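Local coordinates for twitching motility pilus retraction protein (Geobacter sulfurreducens PCA, PDB 5ZFQ), which probably hydrolyses ATP as a hexameric motor of the type II/IV secretion ATPase family to drive retraction of the type IV pilus, at residues H192-S196 / C197-Q201; L231-L234 / E235-E238. All coordinates share one frame; numbering follows the deposited sequence.

Contact 1. Residues H192-S196 / C197-Q201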
loop_
_atom_site.group_PDB
_atom_site.type_symbol
_atom_site.label_atom_id
_atom_site.label_comp_id
_atom_site.label_asym_id
_atom_site.label_seq_id
_atom_site.Cartn_x
_atom_site.Cartn_y
_atom_site.Cartn_z
ATOM N N HIS A 192 11.552 -13.754 36.939
ATOM C CA HIS A 192 10.891 -13.675 38.231
ATOM C C HIS A 192 10.319 -15.024 38.655
ATOM O O HIS A 192 9.481 -15.599 37.963
ATOM C CB HIS A 192 9.778 -12.615 38.218
ATOM C CG HIS A 192 10.268 -11.220 37.959
ATOM N ND1 HIS A 192 10.753 -10.402 38.959
ATOM C CD2 HIS A 192 10.308 -10.483 36.821
ATOM C CE1 HIS A 192 11.102 -9.235 38.443
ATOM N NE2 HIS A 192 10.839 -9.256 37.149
ATOM N N PRO A 193 10.773 -15.526 39.809
ATOM C CA PRO A 193 10.186 -16.719 40.425
ATOM C C PRO A 193 8.822 -16.353 40.988
ATOM O O PRO A 193 8.572 -15.165 41.202
ATOM C CB PRO A 193 11.174 -17.046 41.543
ATOM C CG PRO A 193 11.655 -15.683 41.982
ATOM C CD PRO A 193 11.711 -14.836 40.721
ATOM N N HIS A 194 7.939 -17.307 41.227
ATOM C CA HIS A 194 6.717 -16.926 41.928
ATOM C C HIS A 194 7.074 -16.602 43.376
ATOM O O HIS A 194 7.821 -17.340 44.030
ATOM C CB HIS A 194 5.652 -18.025 41.890
ATOM C CG HIS A 194 5.318 -18.492 40.511
ATOM N ND1 HIS A 194 4.804 -17.650 39.549
ATOM C CD2 HIS A 194 5.436 -19.710 39.929
ATOM C CE1 HIS A 194 4.625 -18.333 38.431
ATOM N NE2 HIS A 194 4.998 -19.584 38.631
ATOM N N LYS A 195 6.562 -15.484 43.869
ATOM C CA LYS A 195 6.622 -15.226 45.298
ATOM C C LYS A 195 5.187 -15.271 45.813
ATOM O O LYS A 195 4.653 -16.366 45.999
ATOM C CB LYS A 195 7.337 -13.908 45.582
ATOM C CG LYS A 195 8.813 -14.010 45.192
ATOM C CD LYS A 195 9.655 -12.831 45.601
ATOM C CE LYS A 195 11.075 -13.016 45.123
ATOM N NZ LYS A 195 11.973 -11.855 45.451
ATOM N N SER A 196 4.543 -14.123 46.010
ATOM C CA SER A 196 3.112 -14.128 46.346
ATOM C C SER A 196 2.201 -14.046 45.111
ATOM O O SER A 196 1.038 -14.437 45.167
ATOM C CB SER A 196 2.785 -12.983 47.296
ATOM O OG SER A 196 3.399 -13.176 48.557
ATOM N N CYS A 197 2.726 -13.520 44.009
ATOM C CA CYS A 197 1.980 -13.432 42.761
ATOM C C CYS A 197 2.201 -14.660 41.881
ATOM O O CYS A 197 3.172 -15.395 42.067
ATOM C CB CYS A 197 2.373 -12.172 41.980
ATOM S SG CYS A 197 1.966 -10.594 42.771
ATOM N N VAL A 198 1.295 -14.898 40.937
ATOM C CA VAL A 198 1.583 -15.850 39.869
ATOM C C VAL A 198 2.197 -15.057 38.711
ATOM O O VAL A 198 1.598 -14.082 38.231
ATOM C CB VAL A 198 0.315 -16.614 39.399
ATOM C CG1 VAL A 198 0.591 -17.423 38.132
ATOM C CG2 VAL A 198 -0.196 -17.528 40.492
ATOM N N VAL A 199 3.388 -15.452 38.272
ATOM C CA VAL A 199 4.074 -14.696 37.228
ATOM C C VAL A 199 4.223 -15.476 35.906
ATOM O O VAL A 199 4.806 -16.562 35.870
ATOM C CB VAL A 199 5.481 -14.243 37.697
ATOM C CG1 VAL A 199 6.124 -13.341 36.649
ATOM C CG2 VAL A 199 5.395 -13.536 39.049
ATOM N N ASN A 200 3.697 -14.898 34.826
ATOM C CA ASN A 200 3.863 -15.440 33.475
ATOM C C ASN A 200 4.577 -14.441 32.546
ATOM O O ASN A 200 4.086 -13.330 32.330
ATOM C CB ASN A 200 2.507 -15.813 32.880
ATOM C CG ASN A 200 1.992 -17.123 33.404
ATOM O OD1 ASN A 200 2.617 -18.165 33.209
ATOM N ND2 ASN A 200 0.838 -17.084 34.081
ATOM N N GLN A 201 5.724 -14.830 31.997
ATOM C CA GLN A 201 6.506 -13.928 31.154
ATOM C C GLN A 201 6.611 -14.462 29.735
ATOM O O GLN A 201 7.099 -15.571 29.511
ATOM C CB GLN A 201 7.903 -13.738 31.740
ATOM C CG GLN A 201 7.900 -13.383 33.201
ATOM C CD GLN A 201 9.282 -13.117 33.740
ATOM O OE1 GLN A 201 9.781 -13.864 34.588
ATOM N NE2 GLN A 201 9.912 -12.047 33.262
HETATM O O HOH W 1 2.566 -17.428 44.056
#
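The side chain of His194 folds back to the start of strand 198-203, with its CB 3.6 Å from Cys197 O and its ND1 at the backbone of Val199. Val199 N donates to His194 ND1 over 2.9 Å in a nearly straight bond, with an N-H...N angle of 171°. The amide arrives at the ring edge and lies close to the ring plane, so ND1 acts as the acceptor, consistent with a neutral ring protonated at NE2, which is hydrogen-bonded to Thr48 O of a neighbouring subunit. With CG beside its own backbone N (chi1 -54°), the ring swings across the turn to the strand, and His194 CE1 lies 4.1 Å from Val198 CG1.

The ten residues form the return into strand 198-203, an outermost strand, within this chain, of the seven-stranded mixed sheet of the ATPase domain, with the loop doubling back alongside it. A water donates to both Lys195 O and Cys197 O and so bridges the bend. Asn174, near the end of helix 162-176, accepts from Lys195 N and Cys197 N through OD1.

At the far end, Gln201 reaches across to the loop with an extended chain, and its OE1 takes the backbone N-H of His192 at 2.9 Å, the donor somewhat tilted from the carbonyl plane. Gln201 NE2 is held by Glu185 OE2, which fixes the amide flip. Gln201 NE2 also lies at the edge of the His192 ring, near its plane and 3.9 Å from His192 CD2, with amide and ring planes 47° apart. Between the two polar links, Val199 CG1 packs against His192 CB at 4.0 Å.

Contact 2. Residues L231-L234 / E235-E238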
loop_
_atom_site.group_PDB
_atom_site.type_symbol
_atom_site.label_atom_id
_atom_site.label_comp_id
_atom_site.label_asym_id
_atom_site.label_seq_id
_atom_site.Cartn_x
_atom_site.Cartn_y
_atom_site.Cartn_z
ATOM N N LEU A 231 5.443 1.118 23.730
ATOM C CA LEU A 231 4.241 1.518 23.096
ATOM C C LEU A 231 4.550 1.858 21.641
ATOM O O LEU A 231 4.529 3.003 21.251
ATOM C CB LEU A 231 3.648 2.715 23.818
ATOM C CG LEU A 231 3.243 2.512 25.277
ATOM C CD1 LEU A 231 2.424 3.660 25.785
ATOM C CD2 LEU A 231 2.495 1.229 25.482
ATOM N N ARG A 232 4.839 0.840 20.840
ATOM C CA ARG A 232 5.139 0.998 19.419
ATOM C C ARG A 232 3.985 1.649 18.650
ATOM O O ARG A 232 4.134 2.703 18.036
ATOM C CB ARG A 232 5.440 -0.378 18.800
ATOM C CG ARG A 232 6.798 -0.990 19.147
ATOM C CD ARG A 232 6.920 -2.395 18.526
ATOM N NE ARG A 232 8.204 -3.105 18.701
ATOM C CZ ARG A 232 8.998 -3.108 19.782
ATOM N NH1 ARG A 232 8.676 -2.467 20.904
ATOM N NH2 ARG A 232 10.127 -3.809 19.750
ATOM N N ASP A 233 2.831 0.997 18.717
ATOM C CA ASP A 233 1.726 1.209 17.793
ATOM C C ASP A 233 0.596 2.005 18.406
ATOM O O ASP A 233 0.616 2.311 19.594
ATOM C CB ASP A 233 1.174 -0.141 17.367
ATOM C CG ASP A 233 2.253 -1.166 17.192
ATOM O OD1 ASP A 233 2.955 -1.144 16.153
ATOM O OD2 ASP A 233 2.417 -1.982 18.124
ATOM N N LEU A 234 -0.417 2.305 17.600
ATOM C CA LEU A 234 -1.679 2.811 18.137
ATOM C C LEU A 234 -2.382 1.686 18.890
ATOM O O LEU A 234 -3.066 1.914 19.899
ATOM C CB LEU A 234 -2.581 3.358 17.026
ATOM C CG LEU A 234 -2.134 4.652 16.339
ATOM C CD1 LEU A 234 -3.011 4.971 15.142
ATOM C CD2 LEU A 234 -2.158 5.797 17.327
ATOM N N GLU A 235 -2.186 0.468 18.392
ATOM C CA GLU A 235 -2.831 -0.718 18.936
ATOM C C GLU A 235 -2.340 -1.060 20.346
ATOM O O GLU A 235 -3.149 -1.348 21.238
ATOM C CB GLU A 235 -2.607 -1.904 17.999
ATOM C CG GLU A 235 -3.351 -3.156 18.434
ATOM C CD GLU A 235 -3.503 -4.179 17.315
ATOM O OE1 GLU A 235 -3.394 -3.790 16.119
ATOM O OE2 GLU A 235 -3.755 -5.367 17.637
ATOM N N THR A 236 -1.020 -1.033 20.537
ATOM C CA THR A 236 -0.418 -1.326 21.836
ATOM C C THR A 236 -0.813 -0.275 22.887
ATOM O O THR A 236 -1.159 -0.621 24.020
ATOM C CB THR A 236 1.131 -1.419 21.725
ATOM O OG1 THR A 236 1.493 -2.492 20.840
ATOM C CG2 THR A 236 1.775 -1.652 23.088
ATOM N N ILE A 237 -0.766 1.000 22.513
ATOM C CA ILE A 237 -1.190 2.072 23.409
ATOM C C ILE A 237 -2.648 1.889 23.861
ATOM O O ILE A 237 -2.992 2.073 25.047
ATOM C CB ILE A 237 -1.025 3.445 22.737
ATOM C CG1 ILE A 237 0.440 3.736 22.470
ATOM C CG2 ILE A 237 -1.582 4.566 23.590
ATOM C CD1 ILE A 237 0.635 5.078 21.805
ATOM N N GLU A 238 -3.489 1.503 22.908
ATOM C CA GLU A 238 -4.905 1.307 23.154
ATOM C C GLU A 238 -5.149 0.133 24.069
ATOM O O GLU A 238 -6.131 0.108 24.804
ATOM C CB GLU A 238 -5.648 1.092 21.838
ATOM C CG GLU A 238 -6.445 2.285 21.362
ATOM C CD GLU A 238 -6.931 2.089 19.944
ATOM O OE1 GLU A 238 -6.657 1.000 19.387
ATOM O OE2 GLU A 238 -7.569 3.008 19.379
#
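Thr236 and Asp233 meet through one side-chain hydrogen bond, in which Thr236 OG1 donates to Asp233 OD2 over 2.9 Å. The carboxylate oxygen uses its anti lone pair, the one directed away from OD1. Thr236 OG1 sits beside its own backbone N (chi1 -62°), which turns the hydroxyl back to the aspartate and sends CG2 the other way, to within 3.8 Å of Leu231 CD2. One threonine thus touches the preceding loop with a polar and an apolar branch.

The apolar side is continued by Ile237, whose CG1 packs at 3.6 Å on Leu231 CB, the two side chains crossing at about a right angle. The same CG1 lies close to Asp233 O, the acceptor of a weak bond from Ile237 N. One residue on, Glu238 N donates to Leu234 O at 3.1 Å, and these two i to i+4 bonds form the first turn of helix 234-245. The helix follows strand 225-230 through this short loop, in the alternating strand and helix arrangement of the ATPase core.

Farther out, Ile266 of helix 259-268 touches both Leu231 and Ile237, while Ala252 and Leu254 of strand 249-254 touch Leu231. Leu215 of helix 211-216 packs on Thr236. Phe270 meets Leu234, Ile237 and Glu238, and Glu238 OE2 is hydrogen-bonded to Gln274 NE2.

Asp233 stands at the N-cap position, yet its side chain makes no capping bond and spends OD2 on the threonine hydroxyl instead. Its negative charge at the amino end of the helix would nevertheless be expected to interact favourably with the helix dipole, and the hydroxyl bond should hold the carboxylate there.

Contact 1 precedes contact 2 along the chain, without interleaving; their centres lie about 25 Å apart, and the nearest atoms, about 15 Å apart, do not touch. Both belong to the ATPase domain and its seven-stranded mixed sheet. Residues 192-201 lead into 198-203, an edge strand of the sheet within this chain, next to strand 180-185, whereas residues 231-238 carry the chain out of the inner strand 225-230 and into helix 234-245. Strand 180-185 lies between strands 198-203 and 225-230. Contact 1 also reaches a neighbouring subunit through His192, His194 and Asn200, placing it at an interface of the six-chain assembly, while contact 2 packs among helices 211-216 and 259-268 of its own chain.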